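Local coordinates for mucosa-associated lymphoid tissue lymphoma translocation protein 1 (Isoform 2) (Homo sapiens, PDB 3BFO), which is a paracaspase, a probable cysteine protease linked to the ubiquitin-like conjugation pathway, represented here by its second C2-type immunoglobulin-like domain, at residues L21-V26 against K50-P55. Numbering follows the deposited sequence.
Sequences LVLQCV and KLYMVP
L21-V26 and K50-P55 pair as neighbouring antiparallel strands in the three-stranded sheet of an immunoglobulin-like domain, with 51-54 at the sheet's edge within the chain. Five backbone hydrogen bonds join them. L23 and Y52 form a hydrogen-bonded pair: L23 N reaches Y52 O at 2.8 Å, nearly straight at 176°, and Y52 N returns to L23 O. L21 and V54 exchange two bonds in the same way. Past the end of the regular pairing, C25 N donates to K50 O at 2.9 Å.

L21, L23, Y52 and V54 share the inward face. Y52 has CG anti to its N (chi1 172°), which lays the ring along the neighbouring strand. CD1 of L23 meets the ring edge at CD2, 4.1 Å away, while CD2 of L21 comes obliquely to CE2 at 4.0 Å. L21 and L23 also pack on Y65 and I83 of the other sheet. C25 touches C67 there, and L23 and C25 both touch W37.

V22, Q24, L51 and M53 lie on the outer face. Q24 runs extended beside L51, whose CD2 sits 3.6 Å from Q24 CG and also touches its CB and amide end. Replacing Q24 with a glycine would probably strip the aliphatic cover from one flank of L51 CD2, with V22 CG1 left as a looser neighbour across the contact. The aliphatic chain of K50 crosses V26, bringing K50 CE to 3.9 Å from V26 CG1.

One apolar face turned to the opposing sheet and one outward face are typical of the immunoglobulin beta-sandwich.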
# COMPACT_ATOMS: atom_id res chain seq x y z
N LEU A 21 -3.99 -1.75 11.24
CA LEU A 21 -3.10 -1.33 10.18
C LEU A 21 -3.89 -0.64 9.10
O LEU A 21 -4.82 -1.22 8.58
CB LEU A 21 -2.38 -2.56 9.61
CG LEU A 21 -1.51 -2.26 8.40
CD1 LEU A 21 -0.51 -1.12 8.65
CD2 LEU A 21 -0.82 -3.58 7.96
N VAL A 22 -3.50 0.59 8.76
CA VAL A 22 -4.13 1.33 7.65
C VAL A 22 -3.04 1.90 6.75
O VAL A 22 -2.29 2.74 7.20
CB VAL A 22 -4.99 2.49 8.20
CG1 VAL A 22 -5.51 3.35 7.09
CG2 VAL A 22 -6.15 1.95 8.99
N LEU A 23 -2.94 1.43 5.50
CA LEU A 23 -2.01 1.96 4.51
C LEU A 23 -2.83 2.55 3.38
O LEU A 23 -3.86 2.02 2.99
CB LEU A 23 -1.10 0.83 4.00
CG LEU A 23 -0.07 0.35 5.00
CD1 LEU A 23 0.59 -0.95 4.51
CD2 LEU A 23 0.99 1.40 5.23
N GLN A 24 -2.37 3.69 2.86
CA GLN A 24 -3.09 4.36 1.80
C GLN A 24 -2.11 4.82 0.72
O GLN A 24 -1.03 5.34 1.04
CB GLN A 24 -3.84 5.56 2.38
CG GLN A 24 -4.79 6.26 1.34
CD GLN A 24 -5.77 7.29 1.96
OE1 GLN A 24 -5.48 7.82 3.01
NE2 GLN A 24 -6.88 7.52 1.35
N CYS A 25 -2.54 4.70 -0.52
CA CYS A 25 -1.79 5.26 -1.66
C CYS A 25 -2.84 5.78 -2.61
O CYS A 25 -3.77 5.07 -2.94
CB CYS A 25 -0.94 4.13 -2.28
SG CYS A 25 0.03 4.76 -3.68
N VAL A 26 -2.71 7.05 -3.02
CA VAL A 26 -3.68 7.66 -3.93
C VAL A 26 -2.94 8.29 -5.07
O VAL A 26 -1.98 9.03 -4.84
CB VAL A 26 -4.54 8.74 -3.26
CG1 VAL A 26 -5.63 9.26 -4.25
CG2 VAL A 26 -5.16 8.22 -2.00
N LYS A 50 -7.05 1.77 -2.97
CA LYS A 50 -6.19 2.81 -2.44
C LYS A 50 -5.87 2.56 -0.95
O LYS A 50 -4.78 2.92 -0.50
CB LYS A 50 -6.87 4.18 -2.59
CG LYS A 50 -6.99 4.61 -4.02
CD LYS A 50 -7.86 5.87 -4.13
CE LYS A 50 -7.95 6.43 -5.55
NZ LYS A 50 -8.89 7.59 -5.61
N LEU A 51 -6.81 1.95 -0.21
CA LEU A 51 -6.60 1.59 1.17
C LEU A 51 -6.31 0.11 1.33
O LEU A 51 -6.97 -0.72 0.70
CB LEU A 51 -7.86 1.88 1.98
CG LEU A 51 -8.17 3.34 2.18
CD1 LEU A 51 -9.51 3.43 2.90
CD2 LEU A 51 -7.08 4.02 3.03
N TYR A 52 -5.37 -0.21 2.19
CA TYR A 52 -5.15 -1.59 2.65
C TYR A 52 -5.32 -1.52 4.16
O TYR A 52 -4.63 -0.75 4.84
CB TYR A 52 -3.76 -2.11 2.29
CG TYR A 52 -3.46 -3.43 2.92
CD1 TYR A 52 -4.23 -4.54 2.62
CD2 TYR A 52 -2.48 -3.60 3.87
CE1 TYR A 52 -4.00 -5.78 3.21
CE2 TYR A 52 -2.23 -4.80 4.47
CZ TYR A 52 -2.98 -5.91 4.14
OH TYR A 52 -2.75 -7.12 4.74
N MET A 53 -6.27 -2.29 4.73
CA MET A 53 -6.53 -2.18 6.18
C MET A 53 -6.76 -3.53 6.79
O MET A 53 -7.57 -4.29 6.28
CB MET A 53 -7.76 -1.33 6.46
CG MET A 53 -7.63 0.06 5.99
SD MET A 53 -9.17 0.92 6.09
CE MET A 53 -9.04 1.42 7.80
N VAL A 54 -6.06 -3.76 7.90
CA VAL A 54 -6.13 -4.99 8.69
C VAL A 54 -6.61 -4.58 10.08
O VAL A 54 -5.94 -3.83 10.78
CB VAL A 54 -4.76 -5.68 8.81
CG1 VAL A 54 -4.83 -6.91 9.74
CG2 VAL A 54 -4.20 -6.04 7.44
N PRO A 55 -7.78 -5.07 10.50
CA PRO A 55 -8.36 -4.52 11.71
C PRO A 55 -7.70 -4.76 12.99
O PRO A 55 -7.64 -3.86 13.82
CB PRO A 55 -9.78 -5.10 11.75
CG PRO A 55 -9.78 -6.26 10.85
CD PRO A 55 -8.70 -6.00 9.80